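Alpha-glucosidase (Bacteroides thetaiotaomicron, PDB 5XFM) probably hydrolyses terminal beta-L-arabinopyranoside and alpha-galactoside linkages as a calcium-containing, bifunctional glycoside hydrolase of family 97. Local coordinates at residues T80-T85 and W441-P446; L521-V526 and T552-T557. The protein carries 1 engineered substitution. All blocks are in the same frame, centred on the assembly; numbering follows the deposited sequence.

Contact 1. Residues T80-T85 and W441-P446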
ATOM      1  N   THR A  80     -17.497 -16.559  -4.523  1.00 35.94           N
ATOM      2  CA  THR A  80     -17.697 -15.659  -5.648  1.00 32.80           C
ATOM      3  C   THR A  80     -16.404 -15.480  -6.431  1.00 34.87           C
ATOM      4  O   THR A  80     -15.334 -15.831  -5.956  1.00 40.08           O
ATOM      5  CB  THR A  80     -18.201 -14.275  -5.187  1.00 32.98           C
ATOM      6  OG1 THR A  80     -17.413 -13.821  -4.083  1.00 33.90           O
ATOM      7  CG2 THR A  80     -19.655 -14.345  -4.757  1.00 44.08           C
ATOM      8  N   VAL A  81     -16.517 -14.950  -7.641  1.00 33.55           N
ATOM      9  CA  VAL A  81     -15.358 -14.633  -8.463  1.00 28.03           C
ATOM     10  C   VAL A  81     -15.406 -13.158  -8.814  1.00 24.62           C
ATOM     11  O   VAL A  81     -16.465 -12.632  -9.152  1.00 25.46           O
ATOM     12  CB  VAL A  81     -15.308 -15.490  -9.754  1.00 25.22           C
ATOM     13  CG1 VAL A  81     -14.151 -15.070 -10.650  1.00 26.59           C
ATOM     14  CG2 VAL A  81     -15.213 -16.959  -9.406  1.00 25.80           C
ATOM     15  N   TYR A  82     -14.273 -12.477  -8.705  1.00 27.09           N
ATOM     16  CA  TYR A  82     -14.234 -11.089  -9.131  1.00 27.64           C
ATOM     17  C   TYR A  82     -12.953 -10.749  -9.888  1.00 26.49           C
ATOM     18  O   TYR A  82     -11.910 -11.383  -9.706  1.00 31.20           O
ATOM     19  CB  TYR A  82     -14.424 -10.147  -7.930  1.00 27.06           C
ATOM     20  CG  TYR A  82     -13.291 -10.065  -6.921  1.00 24.98           C
ATOM     21  CD1 TYR A  82     -12.205  -9.216  -7.127  1.00 26.08           C
ATOM     22  CD2 TYR A  82     -13.338 -10.786  -5.736  1.00 26.20           C
ATOM     23  CE1 TYR A  82     -11.178  -9.117  -6.194  1.00 25.97           C
ATOM     24  CE2 TYR A  82     -12.320 -10.692  -4.793  1.00 22.78           C
ATOM     25  CZ  TYR A  82     -11.244  -9.857  -5.028  1.00 24.14           C
ATOM     26  OH  TYR A  82     -10.232  -9.760  -4.095  1.00 22.37           O
ATOM     27  N   GLN A  83     -13.059  -9.769 -10.776  1.00 28.37           N
ATOM     28  CA  GLN A  83     -11.907  -9.294 -11.527  1.00 31.11           C
ATOM     29  C   GLN A  83     -11.464  -7.949 -10.970  1.00 28.66           C
ATOM     30  O   GLN A  83     -12.299  -7.113 -10.613  1.00 26.61           O
ATOM     31  CB  GLN A  83     -12.208  -9.177 -13.025  1.00 31.65           C
ATOM     32  CG  GLN A  83     -12.616 -10.477 -13.731  1.00 32.37           C
ATOM     33  CD  GLN A  83     -13.977 -10.995 -13.300  1.00 45.65           C
ATOM     34  OE1 GLN A  83     -14.967 -10.260 -13.331  1.00 49.41           O
ATOM     35  NE2 GLN A  83     -14.038 -12.266 -12.908  1.00 41.20           N
ATOM     36  N   GLN A  84     -10.155  -7.759 -10.847  1.00 23.41           N
ATOM     37  CA  GLN A  84      -9.630  -6.507 -10.325  1.00 18.50           C
ATOM     38  C   GLN A  84      -8.307  -6.149 -10.987  1.00 22.12           C
ATOM     39  O   GLN A  84      -7.350  -6.925 -10.930  1.00 19.66           O
ATOM     40  CB  GLN A  84      -9.443  -6.599  -8.809  1.00 22.43           C
ATOM     41  CG  GLN A  84      -9.033  -5.302  -8.144  1.00 17.41           C
ATOM     42  CD  GLN A  84     -10.053  -4.188  -8.343  1.00 20.39           C
ATOM     43  OE1 GLN A  84     -11.251  -4.383  -8.142  1.00 17.03           O
ATOM     44  NE2 GLN A  84      -9.578  -3.010  -8.736  1.00 21.08           N
ATOM     45  N   THR A  85      -8.251  -4.973 -11.607  1.00 18.94           N
ATOM     46  CA  THR A  85      -7.003  -4.470 -12.164  1.00 18.44           C
ATOM     47  C   THR A  85      -6.246  -3.691 -11.099  1.00 17.58           C
ATOM     48  O   THR A  85      -6.805  -3.376 -10.047  1.00 21.49           O
ATOM     49  CB  THR A  85      -7.240  -3.555 -13.371  1.00 21.61           C
ATOM     50  OG1 THR A  85      -7.968  -2.394 -12.954  1.00 19.41           O
ATOM     51  CG2 THR A  85      -8.013  -4.286 -14.452  1.00 21.44           C
ATOM     52  N   TRP A 441      -8.471   0.718  -1.977  1.00 14.02           N
ATOM     53  CA  TRP A 441      -8.914   1.802  -2.848  1.00 19.08           C
ATOM     54  C   TRP A 441      -8.945   1.485  -4.357  1.00 19.98           C
ATOM     55  O   TRP A 441      -9.733   2.094  -5.085  1.00 17.39           O
ATOM     56  CB  TRP A 441      -8.051   3.047  -2.586  1.00 18.94           C
ATOM     57  CG  TRP A 441      -8.412   3.726  -1.283  1.00 17.58           C
ATOM     58  CD1 TRP A 441      -9.265   3.252  -0.326  1.00 15.23           C
ATOM     59  CD2 TRP A 441      -7.977   5.014  -0.828  1.00 18.60           C
ATOM     60  NE1 TRP A 441      -9.369   4.152   0.703  1.00 21.06           N
ATOM     61  CE2 TRP A 441      -8.589   5.244   0.423  1.00 19.18           C
ATOM     62  CE3 TRP A 441      -7.123   5.995  -1.349  1.00 19.37           C
ATOM     63  CZ2 TRP A 441      -8.377   6.411   1.158  1.00 14.54           C
ATOM     64  CZ3 TRP A 441      -6.914   7.154  -0.618  1.00 15.58           C
ATOM     65  CH2 TRP A 441      -7.536   7.351   0.623  1.00 16.69           C
ATOM     66  N   GLU A 442      -8.148   0.519  -4.819  1.00 14.64           N
ATOM     67  CA  GLU A 442      -8.170   0.129  -6.234  1.00 12.71           C
ATOM     68  C   GLU A 442      -9.547  -0.395  -6.650  1.00 24.68           C
ATOM     69  O   GLU A 442     -10.056  -0.065  -7.728  1.00 22.50           O
ATOM     70  CB  GLU A 442      -7.115  -0.950  -6.528  1.00 15.30           C
ATOM     71  CG  GLU A 442      -5.649  -0.507  -6.436  1.00 21.84           C
ATOM     72  CD  GLU A 442      -5.040  -0.740  -5.063  1.00 24.52           C
ATOM     73  OE1 GLU A 442      -5.812  -0.894  -4.089  1.00 25.69           O
ATOM     74  OE2 GLU A 442      -3.791  -0.786  -4.962  1.00 14.77           O
ATOM     75  N   ARG A 443     -10.154  -1.205  -5.789  1.00 18.45           N
ATOM     76  CA  ARG A 443     -11.469  -1.746  -6.070  1.00 14.44           C
ATOM     77  C   ARG A 443     -12.536  -0.696  -5.806  1.00 21.72           C
ATOM     78  O   ARG A 443     -13.475  -0.555  -6.584  1.00 23.91           O
ATOM     79  CB  ARG A 443     -11.744  -2.996  -5.235  1.00 25.78           C
ATOM     80  CG  ARG A 443     -13.037  -3.693  -5.613  1.00 19.89           C
ATOM     81  CD  ARG A 443     -12.943  -5.184  -5.380  1.00 21.23           C
ATOM     82  NE  ARG A 443     -14.187  -5.860  -5.742  1.00 28.41           N
ATOM     83  CZ  ARG A 443     -14.472  -6.259  -6.979  1.00 33.55           C
ATOM     84  NH1 ARG A 443     -13.605  -6.034  -7.965  1.00 26.48           N
ATOM     85  NH2 ARG A 443     -15.622  -6.874  -7.238  1.00 29.52           N
ATOM     86  N   MET A 444     -12.402   0.029  -4.701  1.00 14.64           N
ATOM     87  CA  MET A 444     -13.394   1.038  -4.360  1.00 19.33           C
ATOM     88  C   MET A 444     -13.486   2.162  -5.403  1.00 22.40           C
ATOM     89  O   MET A 444     -14.583   2.655  -5.677  1.00 19.20           O
ATOM     90  CB  MET A 444     -13.106   1.609  -2.977  1.00 14.90           C
ATOM     91  CG  MET A 444     -13.296   0.587  -1.875  1.00 19.61           C
ATOM     92  SD  MET A 444     -12.412   0.940  -0.354  1.00 16.95           S
ATOM     93  CE  MET A 444     -13.347   2.329   0.280  1.00 15.84           C
ATOM     94  N   TYR A 445     -12.347   2.541  -5.996  1.00 21.07           N
ATOM     95  CA  TYR A 445     -12.286   3.659  -6.955  1.00 19.45           C
ATOM     96  C   TYR A 445     -11.626   3.289  -8.291  1.00 17.88           C
ATOM     97  O   TYR A 445     -10.407   3.128  -8.359  1.00 16.84           O
ATOM     98  CB  TYR A 445     -11.530   4.837  -6.338  1.00 18.95           C
ATOM     99  CG  TYR A 445     -12.032   5.242  -4.972  1.00 24.97           C
ATOM    100  CD1 TYR A 445     -13.157   6.045  -4.831  1.00 21.39           C
ATOM    101  CD2 TYR A 445     -11.388   4.803  -3.818  1.00 15.70           C
ATOM    102  CE1 TYR A 445     -13.617   6.414  -3.580  1.00 22.36           C
ATOM    103  CE2 TYR A 445     -11.837   5.162  -2.575  1.00 14.64           C
ATOM    104  CZ  TYR A 445     -12.950   5.965  -2.456  1.00 24.07           C
ATOM    105  OH  TYR A 445     -13.398   6.321  -1.203  1.00 33.39           O
ATOM    106  N   PRO A 446     -12.427   3.209  -9.366  1.00 19.16           N
ATOM    107  CA  PRO A 446     -11.985   2.787 -10.707  1.00 21.02           C
ATOM    108  C   PRO A 446     -10.816   3.595 -11.270  1.00 19.54           C
ATOM    109  O   PRO A 446     -10.050   3.057 -12.070  1.00 26.97           O
ATOM    110  CB  PRO A 446     -13.233   3.002 -11.573  1.00 19.65           C
ATOM    111  CG  PRO A 446     -14.379   2.942 -10.620  1.00 25.65           C
ATOM    112  CD  PRO A 446     -13.870   3.503  -9.322  1.00 22.14           C
TER

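Contact 2. Residues L521-V526 and T552-T557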
ATOM      1  N   LEU A 521       9.552  -6.312  -8.127  1.00 24.18           N
ATOM      2  CA  LEU A 521       9.252  -6.444  -6.708  1.00 23.92           C
ATOM      3  C   LEU A 521       8.191  -5.455  -6.222  1.00 27.93           C
ATOM      4  O   LEU A 521       7.287  -5.833  -5.482  1.00 25.32           O
ATOM      5  CB  LEU A 521      10.522  -6.268  -5.879  1.00 21.01           C
ATOM      6  CG  LEU A 521      11.559  -7.377  -6.059  1.00 24.53           C
ATOM      7  CD1 LEU A 521      12.821  -7.075  -5.262  1.00 26.63           C
ATOM      8  CD2 LEU A 521      10.979  -8.725  -5.673  1.00 28.84           C
ATOM      9  N   LEU A 522       8.300  -4.196  -6.640  1.00 26.18           N
ATOM     10  CA  LEU A 522       7.412  -3.144  -6.141  1.00 26.02           C
ATOM     11  C   LEU A 522       6.314  -2.795  -7.157  1.00 26.15           C
ATOM     12  O   LEU A 522       6.603  -2.280  -8.239  1.00 25.17           O
ATOM     13  CB  LEU A 522       8.230  -1.891  -5.788  1.00 23.72           C
ATOM     14  CG  LEU A 522       9.493  -2.109  -4.941  1.00 23.98           C
ATOM     15  CD1 LEU A 522      10.143  -0.788  -4.538  1.00 25.94           C
ATOM     16  CD2 LEU A 522       9.195  -2.953  -3.707  1.00 21.98           C
ATOM     17  N   GLN A 523       5.058  -3.027  -6.776  1.00 20.44           N
ATOM     18  CA  GLN A 523       3.919  -2.914  -7.694  1.00 15.20           C
ATOM     19  C   GLN A 523       3.159  -1.582  -7.596  1.00 19.57           C
ATOM     20  O   GLN A 523       2.837  -1.103  -6.501  1.00 13.70           O
ATOM     21  CB  GLN A 523       2.952  -4.086  -7.449  1.00 24.29           C
ATOM     22  CG  GLN A 523       1.644  -4.031  -8.226  1.00 15.79           C
ATOM     23  CD  GLN A 523       0.561  -3.288  -7.456  1.00 23.32           C
ATOM     24  OE1 GLN A 523       0.450  -3.424  -6.235  1.00 22.69           O
ATOM     25  NE2 GLN A 523      -0.232  -2.492  -8.165  1.00 19.40           N
ATOM     26  N   ASN A 524       2.906  -0.983  -8.759  1.00 18.11           N
ATOM     27  CA  ASN A 524       2.019   0.174  -8.901  1.00 18.95           C
ATOM     28  C   ASN A 524       1.620   0.311 -10.375  1.00 25.87           C
ATOM     29  O   ASN A 524       2.475   0.206 -11.257  1.00 26.15           O
ATOM     30  CB  ASN A 524       2.688   1.454  -8.391  1.00 20.86           C
ATOM     31  CG  ASN A 524       1.688   2.576  -8.121  1.00 20.99           C
ATOM     32  OD1 ASN A 524       1.368   3.368  -9.007  1.00 24.30           O
ATOM     33  ND2 ASN A 524       1.187   2.637  -6.895  1.00 16.66           N
ATOM     34  N   PRO A 525       0.328   0.561 -10.647  1.00 23.25           N
ATOM     35  CA  PRO A 525      -0.227   0.538 -12.008  1.00 25.32           C
ATOM     36  C   PRO A 525       0.419   1.557 -12.957  1.00 25.56           C
ATOM     37  O   PRO A 525       0.699   1.251 -14.118  1.00 21.74           O
ATOM     38  CB  PRO A 525      -1.703   0.899 -11.788  1.00 21.47           C
ATOM     39  CG  PRO A 525      -1.950   0.703 -10.343  1.00 23.13           C
ATOM     40  CD  PRO A 525      -0.676   0.972  -9.654  1.00 19.50           C
ATOM     41  N   VAL A 526       0.648   2.762 -12.452  1.00 23.72           N
ATOM     42  CA  VAL A 526       1.347   3.797 -13.203  1.00 27.82           C
ATOM     43  C   VAL A 526       2.709   4.034 -12.559  1.00 25.50           C
ATOM     44  O   VAL A 526       2.797   4.642 -11.491  1.00 24.09           O
ATOM     45  CB  VAL A 526       0.538   5.112 -13.244  1.00 23.20           C
ATOM     46  CG1 VAL A 526       1.350   6.232 -13.881  1.00 22.82           C
ATOM     47  CG2 VAL A 526      -0.777   4.907 -13.985  1.00 20.78           C
ATOM     48  N   THR A 552       3.765  -3.023 -15.802  1.00 28.12           N
ATOM     49  CA  THR A 552       3.398  -2.401 -14.531  1.00 29.85           C
ATOM     50  C   THR A 552       2.121  -3.035 -13.964  1.00 24.24           C
ATOM     51  O   THR A 552       1.686  -2.690 -12.871  1.00 24.28           O
ATOM     52  CB  THR A 552       3.199  -0.867 -14.658  1.00 23.85           C
ATOM     53  OG1 THR A 552       2.011  -0.577 -15.403  1.00 25.80           O
ATOM     54  CG2 THR A 552       4.398  -0.215 -15.330  1.00 28.72           C
ATOM     55  N   THR A 553       1.516  -3.947 -14.722  1.00 25.64           N
ATOM     56  CA  THR A 553       0.278  -4.613 -14.304  1.00 25.56           C
ATOM     57  C   THR A 553       0.453  -6.128 -14.343  1.00 23.63           C
ATOM     58  O   THR A 553       1.266  -6.645 -15.110  1.00 25.09           O
ATOM     59  CB  THR A 553      -0.908  -4.223 -15.201  1.00 18.52           C
ATOM     60  OG1 THR A 553      -0.622  -4.594 -16.554  1.00 23.69           O
ATOM     61  CG2 THR A 553      -1.158  -2.719 -15.131  1.00 19.67           C
ATOM     62  N   TRP A 554      -0.320  -6.847 -13.536  1.00 22.88           N
ATOM     63  CA  TRP A 554      -0.073  -8.274 -13.378  1.00 25.66           C
ATOM     64  C   TRP A 554      -1.336  -9.121 -13.355  1.00 23.91           C
ATOM     65  O   TRP A 554      -2.404  -8.661 -12.959  1.00 21.44           O
ATOM     66  CB  TRP A 554       0.724  -8.510 -12.096  1.00 23.73           C
ATOM     67  CG  TRP A 554       1.908  -7.599 -11.971  1.00 26.94           C
ATOM     68  CD1 TRP A 554       2.005  -6.487 -11.186  1.00 26.42           C
ATOM     69  CD2 TRP A 554       3.159  -7.712 -12.660  1.00 28.02           C
ATOM     70  NE1 TRP A 554       3.238  -5.906 -11.335  1.00 27.86           N
ATOM     71  CE2 TRP A 554       3.968  -6.638 -12.234  1.00 26.22           C
ATOM     72  CE3 TRP A 554       3.676  -8.620 -13.590  1.00 27.24           C
ATOM     73  CZ2 TRP A 554       5.266  -6.444 -12.709  1.00 27.94           C
ATOM     74  CZ3 TRP A 554       4.970  -8.427 -14.059  1.00 33.72           C
ATOM     75  CH2 TRP A 554       5.749  -7.348 -13.614  1.00 28.54           C
ATOM     76  N   ASP A 555      -1.206 -10.363 -13.801  1.00 25.48           N
ATOM     77  CA  ASP A 555      -2.307 -11.310 -13.749  1.00 30.50           C
ATOM     78  C   ASP A 555      -2.225 -12.214 -12.522  1.00 29.08           C
ATOM     79  O   ASP A 555      -3.238 -12.754 -12.077  1.00 28.96           O
ATOM     80  CB  ASP A 555      -2.345 -12.156 -15.024  1.00 29.98           C
ATOM     81  CG  ASP A 555      -2.870 -11.381 -16.210  1.00 32.52           C
ATOM     82  OD1 ASP A 555      -3.976 -10.810 -16.089  1.00 32.12           O
ATOM     83  OD2 ASP A 555      -2.189 -11.343 -17.256  1.00 36.73           O
ATOM     84  N   GLU A 556      -1.026 -12.358 -11.969  1.00 25.97           N
ATOM     85  CA  GLU A 556      -0.793 -13.301 -10.878  1.00 28.87           C
ATOM     86  C   GLU A 556       0.548 -13.040 -10.183  1.00 33.08           C
ATOM     87  O   GLU A 556       1.512 -12.589 -10.810  1.00 29.68           O
ATOM     88  CB  GLU A 556      -0.841 -14.738 -11.403  1.00 34.94           C
ATOM     89  CG  GLU A 556      -0.814 -15.815 -10.325  1.00 31.93           C
ATOM     90  CD  GLU A 556      -0.671 -17.210 -10.906  1.00 35.63           C
ATOM     91  OE1 GLU A 556      -0.825 -17.362 -12.140  1.00 30.35           O
ATOM     92  OE2 GLU A 556      -0.394 -18.149 -10.128  1.00 42.28           O
ATOM     93  N   THR A 557       0.596 -13.306  -8.881  1.00 29.72           N
ATOM     94  CA  THR A 557       1.812 -13.118  -8.104  1.00 30.42           C
ATOM     95  C   THR A 557       2.045 -14.334  -7.220  1.00 28.02           C
ATOM     96  O   THR A 557       1.151 -14.759  -6.488  1.00 29.63           O
ATOM     97  CB  THR A 557       1.741 -11.850  -7.229  1.00 27.80           C
ATOM     98  OG1 THR A 557       1.689 -10.690  -8.070  1.00 27.78           O
ATOM     99  CG2 THR A 557       2.958 -11.753  -6.312  1.00 26.04           C
TER
HETATM  100  O   HOH W   1      -0.195  -3.166 -11.155  1.00 18.93           O
HETATM  101  O   HOH W   2       3.982  -2.659 -11.144  1.00 22.82           O

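Contact 1. Residues T80-T85 and W441-P446
Arg-443 reaches from its short helix to the end of strand 69-83 and lays its guanidinium over the ring of Tyr-82, while Gln-84 meets it from the edge. The tyrosine is approached at one rim: its CD1 lies 3.7 Å from Arg-443 CZ, and the two planes are inclined by 38°, so the overlap is partial and skewed. The amide of Gln-84 stands nearly perpendicular to the guanidinium, at 89°, with its oxygen in the guanidinium plane. There Arg-443 NH1 donates to Gln-84 OE1 over 2.9 Å in a fairly straight bond lying in the carbonyl plane. The same nitrogen makes a weak, bent bond to Gln-83 O at 3.1 Å, so NH1 has one sound acceptor and a lesser one in the neighbouring backbone. A bend at chi2 (60°) lays the Gln-84 amide against the aliphatic part of the arginine, with Gln-84 CD 3.7 Å from Arg-443 CB, and Gln-84 NE2 bonds back to Thr-85 O. Tyr-82 OH is held by Asp-280, and Trp-279 of helix 277-280 touches both Tyr-82 and Arg-443. The contact thus joins the edge strand of the N-terminal antiparallel sheet, paired with strand 91-104, to helix 441-444, just before barrel strand 448-451.

Contact 2. Residues L521-V526 and T552-T557
Pro-525 and Thr-552 bring two irregular backbones together, their CA atoms 5.3 Å apart, where the loop after helix 512-521 passes the chain leading into strand 556-563. One direct hydrogen bond joins them: Thr-552 OG1 donates to Pro-525 O at 2.6 Å, approaching from 31° off the carbonyl plane. The threonine hydroxyl is set between its own backbone N and carbonyl carbon (chi1 70°), which turns it to this oxygen while Thr-552 CB lies 3.3 Å from Pro-525 O.

Further along, the side chains of Gln-523 and Trp-554 run antiparallel, one alongside the other. The glutamine brings its CG, a methylene, to the pyrrole edge of the indole, 3.9 Å from Trp-554 CD1 and near the ring plane; amide and ring are turned 85° apart, so they do not stack. One face of the indole is approached by the carbonyl carbon of Thr-552, and Arg-572 makes a cation-pi contact with the ring.

Two waters complete the junction. Water 1 donates to Thr-552 O at 2.6 Å and accepts from Gln-523 NE2, which also bonds to Ser-486. Water 2 accepts from Asn-524 N at 3.1 Å and, weakly, from Trp-554 NE1; it lies 2.9 Å from Thr-552 O and may donate there, with other acceptors competing. The waters thereby link the amide of Gln-523 and the backbone NH of Asn-524 to the carbonyl oxygen of Thr-552.

The loop 521-526 runs from helix 512-521 into 526-528, an outermost strand of the parallel sheet in the TIM-barrel-type domain. Across from it, Asp-555 and Glu-556 form a classic beta bulge opposite Arg-573, opening the antiparallel C-terminal sheet, whose strand 567-574 also touches Leu-521 and Gln-523.

How the contacts relate
Both contacts are domain junctions of the barrel: contact 1 binds it to the N-terminal sheet, contact 2 to the C-terminal one. Their centres lie 14 Å apart and their nearest atoms about 5 Å, without touching. Contact 1 is partly buried and relies on a charged side chain that is shared between an aromatic ring, an amide and a backbone carbonyl. Contact 2 is buried, has no charged group bridging its segments, and works through backbone carbonyls, one hydroxyl, two waters with their N-H donors, and a methylene set against an indole edge. Common neighbours connect them: Ser-486 bonds to Glu-442 and to Gln-523, while Arg-86 bonds to Tyr-445 O and touches Pro-525.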